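Local coordinates for protein transcriptional regulator, marR family, putative (Sulfolobus solfataricus, PDB 3F3X) that probably binds DNA as a dimeric winged helix-turn-helix transcription factor of the MarR family, regulating gene expression, at residues N27-L32 against E109-L114; S36-S41 against S65-A70; E48-M53 against I93-P98; K77-R82 against T97-Q102. All coordinates share one frame; numbering follows the deposited sequence.

Interaction 1: N27-L32 against E109-L114; sequences NRLGKL and EVLRNL
Val110 meets the facing helix with one methyl, CG1, which three side chains of 27-32 approach. The two helical segments run roughly antiparallel, at 143° between their N-to-C directions, with axes 10.3 Å apart at closest approach, and Val110 lies on the near side. Its CG1 is anti to its backbone N (chi1 168°) and is closest to Arg28 CG, at 3.7 Å. Leu29 CD2 comes to 4.0 Å from the same Val110 CG1, and Leu32 CD1 stands more loosely beside it at 4.3 Å.

Leu111, next along the helix, is met by Leu29 at about a right angle. Both branches of Leu111 share one methyl of Leu29: CD1 and CD2 of Leu111 are each 3.8 Å from Leu29 CD1. Replacing Leu29 by alanine would probably open a gap beside Leu111 CD1 and CD2 and deprive Val110 CG1 of one of its apolar neighbours.

One turn beyond Val110, Leu114 supplies a methyl to a flat group. Its CD1 sits 3.9 Å above the Arg28 guanidinium plane, over the centre. Arg28 CG already rests on Val110, and the bend at chi2 (79°) then turns the rest of the chain so that the guanidinium comes to lie against Leu114 CD1; its NH2 makes a long, weak ion pair with Glu117.

The contact thus joins helix 3-33 to helix 98-118. Leu111 also packs on Phe25, on Tyr37 and Phe40 of helix 37-48, and on Leu8 of the second subunit, so this helix pair borders the dimer interface.

Interaction 2: S36-S41 against S65-A70; sequences SYLDFS and SAITAA
Asp39 divides its carboxylate between two tasks: OD1 accepts the backbone N of Ser36 at 2.9 Å, while OD2 faces Ala70 across the contact. The return bond, from Asp39 N to Ser36 OG at 3.1 Å, completes a capping box at the start of helix 37-48. Both bonds are moderately bent, with N-H...acceptor angles of 150° and 151°. The Ser36 amide reaches OD1 from above the carboxylate plane, 46° out of it. The bond to OD1 helps to hold the Asp39 carboxylate in this orientation, with OD2 against the methyl of Ala70.

The facing helix 64-76 corresponds by position to the probable DNA-recognition helix of the winged helix-turn-helix fold. The short helical segments cross almost perpendicularly, their axes 10.4 Å apart, and the contact is mostly one of van der Waals packing. Leu38 is the chief bridge: its two methyls reach different residues, CD1 lying loosely by Ile67 CD1. Ile67 also packs on Leu56 and Ala57 of helix 53-60. The small Ala66 and Ala70 present backbone and methyl to Leu38, whose CD2 is 4.0 Å from both Ala66 O and Ala70 CB.

Interaction 3: E48-M53 against I93-P98; sequences EEPRSM and IVEITP
Arg51 and Val94 form an antiparallel hydrogen-bonded pair, and Ser52 and Ile93 the non-hydrogen-bonded pair next to it. These pairs attach the short strand 51-52 to strand 92-96 in the small sheet of a winged helix-turn-helix domain. Arg51 N donates to Val94 O at 3.0 Å, and Val94 N returns a shorter bond to Arg51 O at 2.7 Å. N-H...acceptor angles of 156° and 161° make both fairly straight. Beside them, Pro50 CA makes a CH...O contact of 3.3 Å to Val94 O, so that carbonyl is approached twice.

Ile93 engages both neighbours of Arg51 through separate branches. Its CG2, anti to the backbone N, presses on Pro50 CB at 3.4 Å, tighter than usual van der Waals contact; its CD1 reaches Ser52 CA and CB, each at 3.8 Å. A serine in place of Ile93 has neither CG2 nor CD1 and would probably leave a gap beside Pro50 CB and the CA and CB of Ser52. Ser52 OG itself caps the following helix by accepting from Tyr55 N.

On the face of Arg51 and Val94, the arginine leads back to the end of helix 37-48. Glu48 OE1 takes Arg51 NH2 at 2.7 Å through its anti lone pair and is also bridged to Arg59, so it probably balances two positive charges. Glu49 CG lies over the centre of the Arg51 guanidinium. Past the strand, Met53, bent at chi2 and chi3, crosses Val94 at about a right angle, its SD 3.4 Å from Val94 CG2.

Interaction 4: K77-R82 against T97-Q102; sequences KGLVRR and TPKGRQ
A Schellman motif ending helix 64-76 meets the N-cap of helix 98-118, with Thr97 at the centre of their bonds. Gly78, with positive phi (73°), turns the chain out of the first helix, and its carbonyl O receives Thr97 OG1 in a 2.7 Å hydrogen bond. The same hydroxyl oxygen accepts Gly100 N at 3.0 Å, capping the second helix. OG1 therefore donates to Gly78 O and accepts from its own helix, an arrangement reached with OG1 between the backbone N and the carbonyl carbon (chi1 67°). The main chain adds a second bond from Thr97 across the contact: Thr97 N donates to Leu79 O at 3.1 Å, from well above the carbonyl plane.

Because Gly100 lacks CB, the helix can come very near: Gly100 CA is 3.4 Å from Leu79 O in a CH...O contact. Lys99 stretches alongside, extended over its full length, and its NZ meets Lys77 O at 3.2 Å, nearly in line with the C=O bond (162°). On the way, Lys99 CG passes 3.7 Å from Leu79 CD2, so its aliphatic stem packs on the leucine.

Thr97 CG2 serves another partner. It lies 3.5 Å from the plane of the Arg81 guanidinium, shifted toward the rim, while Arg81 NH1 forms a salt bridge with Glu95 on strand 92-96.

Leu79 and Val80 also pack on Leu74 of helix 64-76, and Val80 on Val94. The contact thus gathers the end of helix 64-76, the sheet strands 80-85 and 92-96, and the first turn of helix 98-118.

From the N terminus, helix 3-33 is the first partner, and interaction 1 closes the widest loop by pairing its end with helix 98-118; the other three contacts fall within that span. Interaction 2 ties helix 37-48 to helix 64-76. Interaction 3 starts inside that loop but ends beyond it, on strand 92-96, so the two cross, and Met53 packs against Ile67 and Thr68 where they touch. Interaction 4 opens after interaction 2 has closed and ends, like interaction 3, around Thr97 and Pro98. Together they tie the helical core beside the dimer interface, through Leu111, Tyr37 and Phe40, to the three-stranded sheet of the winged helix domain.

Interaction 1: N27-L32 against E109-L114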
loop_
_atom_site.group_PDB
_atom_site.type_symbol
_atom_site.label_atom_id
_atom_site.label_comp_id
_atom_site.label_asym_id
_atom_site.label_seq_id
_atom_site.Cartn_x
_atom_site.Cartn_y
_atom_site.Cartn_z
ATOM N N ASN A 27 8.529 -6.272 -9.533
ATOM C CA ASN A 27 9.000 -6.469 -10.896
ATOM C C ASN A 27 10.523 -6.594 -10.901
ATOM O O ASN A 27 11.074 -7.543 -11.467
ATOM C CB ASN A 27 8.587 -5.309 -11.801
ATOM C CG ASN A 27 9.144 -5.456 -13.193
ATOM O OD1 ASN A 27 9.925 -4.622 -13.657
ATOM N ND2 ASN A 27 8.758 -6.530 -13.867
ATOM N N ARG A 28 11.188 -5.639 -10.254
ATOM C CA ARG A 28 12.639 -5.600 -10.164
ATOM C C ARG A 28 13.204 -6.830 -9.448
ATOM O O ARG A 28 14.049 -7.539 -9.996
ATOM C CB ARG A 28 13.067 -4.346 -9.402
ATOM C CG ARG A 28 14.421 -3.807 -9.770
ATOM C CD ARG A 28 14.344 -3.022 -11.064
ATOM N NE ARG A 28 15.463 -2.096 -11.128
ATOM C CZ ARG A 28 15.578 -1.094 -11.988
ATOM N NH1 ARG A 28 14.637 -0.862 -12.895
ATOM N NH2 ARG A 28 16.644 -0.313 -11.922
ATOM N N LEU A 29 12.764 -7.060 -8.212
ATOM C CA LEU A 29 13.245 -8.217 -7.453
ATOM C C LEU A 29 12.856 -9.544 -8.119
ATOM O O LEU A 29 13.614 -10.524 -8.083
ATOM C CB LEU A 29 12.701 -8.204 -6.020
ATOM C CG LEU A 29 13.227 -7.093 -5.105
ATOM C CD1 LEU A 29 12.491 -7.148 -3.763
ATOM C CD2 LEU A 29 14.734 -7.243 -4.905
ATOM N N GLY A 30 11.667 -9.562 -8.719
ATOM C CA GLY A 30 11.177 -10.757 -9.384
ATOM C C GLY A 30 12.001 -11.139 -10.588
ATOM O O GLY A 30 12.447 -12.285 -10.722
ATOM N N LYS A 31 12.243 -10.167 -11.461
ATOM C CA LYS A 31 13.016 -10.432 -12.669
ATOM C C LYS A 31 14.509 -10.633 -12.438
ATOM O O LYS A 31 15.133 -11.458 -13.101
ATOM C CB LYS A 31 12.751 -9.319 -13.683
ATOM C CG LYS A 31 11.313 -9.353 -14.156
ATOM C CD LYS A 31 10.993 -8.255 -15.121
ATOM C CE LYS A 31 9.640 -8.510 -15.747
ATOM N NZ LYS A 31 9.242 -7.402 -16.648
ATOM N N LEU A 32 15.075 -9.913 -11.476
ATOM C CA LEU A 32 16.506 -10.032 -11.191
ATOM C C LEU A 32 16.873 -11.137 -10.203
ATOM O O LEU A 32 17.938 -11.759 -10.313
ATOM C CB LEU A 32 17.045 -8.697 -10.656
ATOM C CG LEU A 32 16.928 -7.494 -11.597
ATOM C CD1 LEU A 32 17.454 -6.252 -10.915
ATOM C CD2 LEU A 32 17.705 -7.762 -12.871
ATOM N N GLU A 109 20.620 -4.011 -1.932
ATOM C CA GLU A 109 21.290 -3.152 -2.902
ATOM C C GLU A 109 20.341 -2.771 -4.039
ATOM O O GLU A 109 20.280 -1.610 -4.444
ATOM C CB GLU A 109 22.509 -3.862 -3.492
ATOM C CG GLU A 109 23.433 -2.932 -4.252
ATOM C CD GLU A 109 24.524 -2.357 -3.372
ATOM O OE1 GLU A 109 24.245 -2.042 -2.192
ATOM O OE2 GLU A 109 25.662 -2.214 -3.864
ATOM N N VAL A 110 19.619 -3.761 -4.560
ATOM C CA VAL A 110 18.672 -3.539 -5.648
ATOM C C VAL A 110 17.585 -2.535 -5.253
ATOM O O VAL A 110 17.331 -1.572 -5.975
ATOM C CB VAL A 110 17.988 -4.867 -6.085
ATOM C CG1 VAL A 110 16.803 -4.576 -6.996
ATOM C CG2 VAL A 110 18.988 -5.758 -6.804
ATOM N N LEU A 111 16.950 -2.759 -4.106
ATOM C CA LEU A 111 15.886 -1.870 -3.648
ATOM C C LEU A 111 16.369 -0.478 -3.257
ATOM O O LEU A 111 15.712 0.521 -3.567
ATOM C CB LEU A 111 15.138 -2.497 -2.469
ATOM C CG LEU A 111 14.324 -3.745 -2.814
ATOM C CD1 LEU A 111 13.564 -4.227 -1.576
ATOM C CD2 LEU A 111 13.350 -3.416 -3.947
ATOM N N ARG A 112 17.512 -0.417 -2.577
ATOM C CA ARG A 112 18.087 0.851 -2.131
ATOM C C ARG A 112 18.424 1.764 -3.315
ATOM O O ARG A 112 18.124 2.962 -3.296
ATOM C CB ARG A 112 19.355 0.584 -1.322
ATOM C CG ARG A 112 19.874 1.770 -0.524
ATOM C CD ARG A 112 21.290 1.484 -0.048
ATOM N NE ARG A 112 22.190 1.343 -1.190
ATOM C CZ ARG A 112 23.327 0.655 -1.179
ATOM N NH1 ARG A 112 23.722 0.029 -0.078
ATOM N NH2 ARG A 112 24.064 0.587 -2.280
ATOM N N ASN A 113 19.063 1.198 -4.335
ATOM C CA ASN A 113 19.433 1.972 -5.519
ATOM C C ASN A 113 18.189 2.410 -6.285
ATOM O O ASN A 113 18.114 3.542 -6.765
ATOM C CB ASN A 113 20.348 1.156 -6.444
ATOM C CG ASN A 113 21.720 0.909 -5.838
ATOM O OD1 ASN A 113 22.192 1.693 -5.021
ATOM N ND2 ASN A 113 22.370 -0.175 -6.248
ATOM N N LEU A 114 17.217 1.509 -6.390
ATOM C CA LEU A 114 15.974 1.802 -7.090
ATOM C C LEU A 114 15.267 2.979 -6.425
ATOM O O LEU A 114 14.865 3.926 -7.091
ATOM C CB LEU A 114 15.046 0.584 -7.079
ATOM C CG LEU A 114 13.708 0.770 -7.797
ATOM C CD1 LEU A 114 13.953 1.154 -9.249
ATOM C CD2 LEU A 114 12.898 -0.512 -7.716
#

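Interaction 2: S36-S41 against S65-A70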
loop_
_atom_site.group_PDB
_atom_site.type_symbol
_atom_site.label_atom_id
_atom_site.label_comp_id
_atom_site.label_asym_id
_atom_site.label_seq_id
_atom_site.Cartn_x
_atom_site.Cartn_y
_atom_site.Cartn_z
ATOM N N SER A 36 10.237 -11.524 -4.069
ATOM C CA SER A 36 9.182 -10.529 -3.969
ATOM C C SER A 36 9.611 -9.531 -2.900
ATOM O O SER A 36 10.617 -9.732 -2.217
ATOM C CB SER A 36 7.864 -11.177 -3.556
ATOM O OG SER A 36 7.915 -11.620 -2.209
ATOM N N TYR A 37 8.848 -8.459 -2.753
ATOM C CA TYR A 37 9.156 -7.453 -1.750
ATOM C C TYR A 37 8.968 -8.044 -0.356
ATOM O O TYR A 37 9.727 -7.740 0.563
ATOM C CB TYR A 37 8.245 -6.245 -1.924
ATOM C CG TYR A 37 8.534 -5.109 -0.971
ATOM C CD1 TYR A 37 9.835 -4.645 -0.777
ATOM C CD2 TYR A 37 7.496 -4.450 -0.319
ATOM C CE1 TYR A 37 10.094 -3.544 0.040
ATOM C CE2 TYR A 37 7.742 -3.350 0.497
ATOM C CZ TYR A 37 9.040 -2.900 0.667
ATOM O OH TYR A 37 9.261 -1.778 1.436
ATOM N N LEU A 38 7.952 -8.887 -0.203
ATOM C CA LEU A 38 7.691 -9.517 1.088
ATOM C C LEU A 38 8.849 -10.446 1.430
ATOM O O LEU A 38 9.213 -10.586 2.598
ATOM C CB LEU A 38 6.383 -10.315 1.054
ATOM C CG LEU A 38 6.003 -10.983 2.381
ATOM C CD1 LEU A 38 5.872 -9.926 3.463
ATOM C CD2 LEU A 38 4.691 -11.747 2.225
ATOM N N ASP A 39 9.413 -11.088 0.407
ATOM C CA ASP A 39 10.549 -11.988 0.594
ATOM C C ASP A 39 11.689 -11.176 1.203
ATOM O O ASP A 39 12.354 -11.619 2.143
ATOM C CB ASP A 39 11.025 -12.561 -0.742
ATOM C CG ASP A 39 10.097 -13.622 -1.304
ATOM O OD1 ASP A 39 10.231 -13.913 -2.513
ATOM O OD2 ASP A 39 9.258 -14.175 -0.555
ATOM N N PHE A 40 11.919 -9.993 0.642
ATOM C CA PHE A 40 12.967 -9.114 1.135
ATOM C C PHE A 40 12.728 -8.759 2.605
ATOM O O PHE A 40 13.653 -8.790 3.417
ATOM C CB PHE A 40 13.016 -7.825 0.313
ATOM C CG PHE A 40 13.691 -6.686 1.019
ATOM C CD1 PHE A 40 15.077 -6.661 1.177
ATOM C CD2 PHE A 40 12.936 -5.651 1.562
ATOM C CE1 PHE A 40 15.696 -5.613 1.866
ATOM C CE2 PHE A 40 13.542 -4.606 2.248
ATOM C CZ PHE A 40 14.923 -4.584 2.405
ATOM N N SER A 41 11.490 -8.409 2.936
ATOM C CA SER A 41 11.146 -8.045 4.310
ATOM C C SER A 41 11.416 -9.180 5.299
ATOM O O SER A 41 11.950 -8.957 6.391
ATOM C CB SER A 41 9.674 -7.638 4.395
ATOM O OG SER A 41 9.428 -6.470 3.633
ATOM N N SER A 65 -1.116 -16.515 6.540
ATOM C CA SER A 65 -1.171 -17.336 5.337
ATOM C C SER A 65 -0.191 -16.759 4.319
ATOM O O SER A 65 0.505 -17.499 3.628
ATOM C CB SER A 65 -2.588 -17.339 4.756
ATOM O OG SER A 65 -2.964 -16.037 4.341
ATOM N N ALA A 66 -0.135 -15.436 4.232
ATOM C CA ALA A 66 0.775 -14.778 3.301
ATOM C C ALA A 66 2.222 -15.059 3.709
ATOM O O ALA A 66 3.068 -15.342 2.861
ATOM C CB ALA A 66 0.513 -13.277 3.275
ATOM N N ILE A 67 2.502 -14.977 5.009
ATOM C CA ILE A 67 3.844 -15.245 5.520
ATOM C C ILE A 67 4.224 -16.698 5.239
ATOM O O ILE A 67 5.322 -16.978 4.756
ATOM C CB ILE A 67 3.928 -15.007 7.053
ATOM C CG1 ILE A 67 3.765 -13.518 7.363
ATOM C CG2 ILE A 67 5.262 -15.539 7.599
ATOM C CD1 ILE A 67 4.846 -12.629 6.749
ATOM N N THR A 68 3.310 -17.619 5.541
ATOM C CA THR A 68 3.561 -19.042 5.326
ATOM C C THR A 68 3.869 -19.348 3.866
ATOM O O THR A 68 4.779 -20.123 3.565
ATOM C CB THR A 68 2.355 -19.897 5.754
ATOM O OG1 THR A 68 2.042 -19.629 7.124
ATOM C CG2 THR A 68 2.673 -21.377 5.599
ATOM N N ALA A 69 3.101 -18.747 2.962
ATOM C CA ALA A 69 3.306 -18.959 1.535
ATOM C C ALA A 69 4.691 -18.464 1.130
ATOM O O ALA A 69 5.404 -19.143 0.393
ATOM C CB ALA A 69 2.233 -18.228 0.730
ATOM N N ALA A 70 5.066 -17.284 1.618
ATOM C CA ALA A 70 6.370 -16.701 1.305
ATOM C C ALA A 70 7.502 -17.561 1.862
ATOM O O ALA A 70 8.465 -17.857 1.159
ATOM C CB ALA A 70 6.463 -15.283 1.867
#

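Interaction 3: E48-M53 against I93-P98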
loop_
_atom_site.group_PDB
_atom_site.type_symbol
_atom_site.label_atom_id
_atom_site.label_comp_id
_atom_site.label_asym_id
_atom_site.label_seq_id
_atom_site.Cartn_x
_atom_site.Cartn_y
_atom_site.Cartn_z
ATOM N N GLU A 48 18.123 -10.126 11.477
ATOM C CA GLU A 48 18.318 -9.484 12.779
ATOM C C GLU A 48 18.382 -10.538 13.891
ATOM O O GLU A 48 19.232 -10.471 14.784
ATOM C CB GLU A 48 17.170 -8.499 13.044
ATOM C CG GLU A 48 17.154 -7.316 12.077
ATOM C CD GLU A 48 15.807 -6.618 12.008
ATOM O OE1 GLU A 48 14.891 -6.983 12.777
ATOM O OE2 GLU A 48 15.665 -5.703 11.170
ATOM N N GLU A 49 17.473 -11.502 13.828
ATOM C CA GLU A 49 17.409 -12.607 14.783
ATOM C C GLU A 49 16.252 -13.491 14.319
ATOM O O GLU A 49 15.380 -13.031 13.580
ATOM C CB GLU A 49 17.146 -12.100 16.215
ATOM C CG GLU A 49 15.699 -11.664 16.494
ATOM C CD GLU A 49 15.487 -11.222 17.940
ATOM O OE1 GLU A 49 15.966 -10.131 18.311
ATOM O OE2 GLU A 49 14.849 -11.972 18.709
ATOM N N PRO A 50 16.237 -14.772 14.724
ATOM C CA PRO A 50 15.146 -15.659 14.308
ATOM C C PRO A 50 13.805 -15.053 14.724
ATOM O O PRO A 50 13.685 -14.515 15.821
ATOM C CB PRO A 50 15.461 -16.958 15.045
ATOM C CG PRO A 50 16.978 -16.941 15.105
ATOM C CD PRO A 50 17.240 -15.507 15.515
ATOM N N ARG A 51 12.810 -15.135 13.844
ATOM C CA ARG A 51 11.499 -14.553 14.117
ATOM C C ARG A 51 10.374 -15.563 13.959
ATOM O O ARG A 51 10.398 -16.390 13.045
ATOM C CB ARG A 51 11.223 -13.400 13.150
ATOM C CG ARG A 51 12.301 -12.329 13.073
ATOM C CD ARG A 51 12.438 -11.587 14.390
ATOM N NE ARG A 51 13.224 -10.366 14.235
ATOM C CZ ARG A 51 13.389 -9.457 15.189
ATOM N NH1 ARG A 51 12.827 -9.625 16.380
ATOM N NH2 ARG A 51 14.106 -8.373 14.947
ATOM N N SER A 52 9.370 -15.476 14.829
ATOM C CA SER A 52 8.230 -16.383 14.740
ATOM C C SER A 52 7.349 -15.940 13.575
ATOM O O SER A 52 7.443 -14.798 13.114
ATOM C CB SER A 52 7.410 -16.361 16.038
ATOM O OG SER A 52 6.711 -15.137 16.186
ATOM N N MET A 53 6.489 -16.839 13.106
ATOM C CA MET A 53 5.596 -16.534 11.992
ATOM C C MET A 53 4.639 -15.413 12.377
ATOM O O MET A 53 4.303 -14.558 11.554
ATOM C CB MET A 53 4.815 -17.787 11.593
ATOM C CG MET A 53 5.706 -18.961 11.193
ATOM S SD MET A 53 6.568 -18.695 9.622
ATOM C CE MET A 53 5.422 -19.463 8.486
ATOM N N ILE A 93 9.611 -20.957 14.302
ATOM C CA ILE A 93 10.577 -19.878 14.175
ATOM C C ILE A 93 11.239 -19.930 12.806
ATOM O O ILE A 93 11.541 -21.010 12.295
ATOM C CB ILE A 93 11.689 -19.995 15.245
ATOM C CG1 ILE A 93 11.081 -19.926 16.648
ATOM C CG2 ILE A 93 12.717 -18.893 15.048
ATOM C CD1 ILE A 93 10.383 -18.622 16.953
ATOM N N VAL A 94 11.469 -18.756 12.225
ATOM C CA VAL A 94 12.115 -18.655 10.922
ATOM C C VAL A 94 13.535 -18.145 11.151
ATOM O O VAL A 94 13.738 -17.079 11.723
ATOM C CB VAL A 94 11.382 -17.661 9.992
ATOM C CG1 VAL A 94 12.072 -17.617 8.629
ATOM C CG2 VAL A 94 9.923 -18.075 9.826
ATOM N N GLU A 95 14.509 -18.925 10.712
ATOM C CA GLU A 95 15.907 -18.565 10.861
ATOM C C GLU A 95 16.510 -18.383 9.483
ATOM O O GLU A 95 16.281 -19.197 8.586
ATOM C CB GLU A 95 16.659 -19.668 11.614
ATOM C CG GLU A 95 18.170 -19.461 11.666
ATOM C CD GLU A 95 18.894 -20.609 12.354
ATOM O OE1 GLU A 95 18.564 -21.779 12.064
ATOM O OE2 GLU A 95 19.801 -20.340 13.169
ATOM N N ILE A 96 17.276 -17.311 9.305
ATOM C CA ILE A 96 17.903 -17.051 8.018
ATOM C C ILE A 96 19.120 -17.970 7.881
ATOM O O ILE A 96 19.713 -18.376 8.880
ATOM C CB ILE A 96 18.328 -15.557 7.897
ATOM C CG1 ILE A 96 18.524 -15.183 6.428
ATOM C CG2 ILE A 96 19.625 -15.304 8.677
ATOM C CD1 ILE A 96 18.751 -13.694 6.200
ATOM N N THR A 97 19.470 -18.313 6.647
ATOM C CA THR A 97 20.616 -19.186 6.383
ATOM C C THR A 97 21.741 -18.315 5.822
ATOM O O THR A 97 21.509 -17.173 5.415
ATOM C CB THR A 97 20.291 -20.242 5.316
ATOM O OG1 THR A 97 20.089 -19.581 4.061
ATOM C CG2 THR A 97 19.024 -21.028 5.688
ATOM N N PRO A 98 22.976 -18.839 5.795
ATOM C CA PRO A 98 24.088 -18.049 5.258
ATOM C C PRO A 98 23.792 -17.579 3.835
ATOM O O PRO A 98 24.128 -16.453 3.455
ATOM C CB PRO A 98 25.257 -19.024 5.327
ATOM C CG PRO A 98 24.950 -19.786 6.595
ATOM C CD PRO A 98 23.468 -20.073 6.436
#

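Interaction 4: K77-R82 against T97-Q102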
loop_
_atom_site.group_PDB
_atom_site.type_symbol
_atom_site.label_atom_id
_atom_site.label_comp_id
_atom_site.label_asym_id
_atom_site.label_seq_id
_atom_site.Cartn_x
_atom_site.Cartn_y
_atom_site.Cartn_z
ATOM N N LYS A 77 14.119 -22.561 -1.353
ATOM C CA LYS A 77 15.290 -21.981 -2.008
ATOM C C LYS A 77 16.512 -22.013 -1.097
ATOM O O LYS A 77 17.597 -21.583 -1.495
ATOM C CB LYS A 77 15.027 -20.524 -2.391
ATOM C CG LYS A 77 13.865 -20.292 -3.328
ATOM C CD LYS A 77 13.617 -18.800 -3.476
ATOM C CE LYS A 77 12.391 -18.531 -4.315
ATOM N NZ LYS A 77 12.685 -17.625 -5.446
ATOM N N GLY A 78 16.329 -22.490 0.130
ATOM C CA GLY A 78 17.435 -22.555 1.068
ATOM C C GLY A 78 17.871 -21.209 1.632
ATOM O O GLY A 78 19.009 -21.058 2.091
ATOM N N LEU A 79 16.977 -20.227 1.603
ATOM C CA LEU A 79 17.299 -18.899 2.117
ATOM C C LEU A 79 16.949 -18.756 3.596
ATOM O O LEU A 79 17.526 -17.932 4.298
ATOM C CB LEU A 79 16.583 -17.834 1.292
ATOM C CG LEU A 79 16.893 -17.933 -0.206
ATOM C CD1 LEU A 79 16.256 -16.751 -0.929
ATOM C CD2 LEU A 79 18.403 -17.956 -0.432
ATOM N N VAL A 80 15.986 -19.546 4.056
ATOM C CA VAL A 80 15.605 -19.555 5.465
ATOM C C VAL A 80 15.223 -20.989 5.792
ATOM O O VAL A 80 15.196 -21.854 4.911
ATOM C CB VAL A 80 14.358 -18.663 5.800
ATOM C CG1 VAL A 80 14.574 -17.230 5.343
ATOM C CG2 VAL A 80 13.092 -19.269 5.183
ATOM N N ARG A 81 14.945 -21.242 7.062
ATOM C CA ARG A 81 14.502 -22.557 7.483
ATOM C C ARG A 81 13.563 -22.327 8.642
ATOM O O ARG A 81 13.658 -21.309 9.335
ATOM C CB ARG A 81 15.674 -23.445 7.940
ATOM C CG ARG A 81 16.313 -23.067 9.277
ATOM C CD ARG A 81 17.257 -24.176 9.754
ATOM N NE ARG A 81 18.311 -24.448 8.780
ATOM C CZ ARG A 81 19.381 -23.680 8.601
ATOM N NH1 ARG A 81 19.554 -22.593 9.342
ATOM N NH2 ARG A 81 20.256 -23.976 7.652
ATOM N N ARG A 82 12.635 -23.256 8.833
ATOM C CA ARG A 82 11.719 -23.169 9.954
ATOM C C ARG A 82 12.220 -24.156 10.998
ATOM O O ARG A 82 12.591 -25.286 10.670
ATOM C CB ARG A 82 10.297 -23.537 9.525
ATOM C CG ARG A 82 9.481 -22.349 9.036
ATOM C CD ARG A 82 8.191 -22.780 8.357
ATOM N NE ARG A 82 8.477 -23.422 7.078
ATOM C CZ ARG A 82 7.604 -23.539 6.085
ATOM N NH1 ARG A 82 6.371 -23.060 6.215
ATOM N NH2 ARG A 82 7.976 -24.110 4.951
ATOM N N THR A 97 19.470 -18.313 6.647
ATOM C CA THR A 97 20.616 -19.186 6.383
ATOM C C THR A 97 21.741 -18.315 5.822
ATOM O O THR A 97 21.509 -17.173 5.415
ATOM C CB THR A 97 20.291 -20.242 5.316
ATOM O OG1 THR A 97 20.089 -19.581 4.061
ATOM C CG2 THR A 97 19.024 -21.028 5.688
ATOM N N PRO A 98 22.976 -18.839 5.795
ATOM C CA PRO A 98 24.088 -18.049 5.258
ATOM C C PRO A 98 23.792 -17.579 3.835
ATOM O O PRO A 98 24.128 -16.453 3.455
ATOM C CB PRO A 98 25.257 -19.024 5.327
ATOM C CG PRO A 98 24.950 -19.786 6.595
ATOM C CD PRO A 98 23.468 -20.073 6.436
ATOM N N LYS A 99 23.154 -18.440 3.052
ATOM C CA LYS A 99 22.802 -18.087 1.680
ATOM C C LYS A 99 21.778 -16.955 1.710
ATOM O O LYS A 99 21.833 -16.025 0.903
ATOM C CB LYS A 99 22.221 -19.295 0.948
ATOM C CG LYS A 99 21.895 -19.033 -0.512
ATOM C CD LYS A 99 21.347 -20.288 -1.167
ATOM C CE LYS A 99 20.925 -20.028 -2.599
ATOM N NZ LYS A 99 20.299 -21.237 -3.197
ATOM N N GLY A 100 20.847 -17.041 2.652
ATOM C CA GLY A 100 19.841 -16.006 2.788
ATOM C C GLY A 100 20.466 -14.654 3.106
ATOM O O GLY A 100 20.033 -13.633 2.575
ATOM N N ARG A 101 21.477 -14.636 3.972
ATOM C CA ARG A 101 22.138 -13.381 4.327
ATOM C C ARG A 101 22.804 -12.765 3.100
ATOM O O ARG A 101 22.807 -11.546 2.924
ATOM C CB ARG A 101 23.184 -13.603 5.425
ATOM C CG ARG A 101 22.591 -13.963 6.783
ATOM C CD ARG A 101 23.659 -13.983 7.868
ATOM N NE ARG A 101 23.141 -14.444 9.155
ATOM C CZ ARG A 101 22.487 -13.687 10.035
ATOM N NH1 ARG A 101 22.254 -12.403 9.793
ATOM N NH2 ARG A 101 22.059 -14.228 11.170
ATOM N N GLN A 102 23.357 -13.619 2.248
ATOM C CA GLN A 102 24.016 -13.150 1.039
ATOM C C GLN A 102 22.985 -12.579 0.064
ATOM O O GLN A 102 23.206 -11.528 -0.539
ATOM C CB GLN A 102 24.798 -14.303 0.398
ATOM C CG GLN A 102 25.326 -14.014 -0.995
ATOM C CD GLN A 102 26.293 -15.085 -1.480
ATOM O OE1 GLN A 102 26.053 -16.285 -1.303
ATOM N NE2 GLN A 102 27.387 -14.657 -2.103
#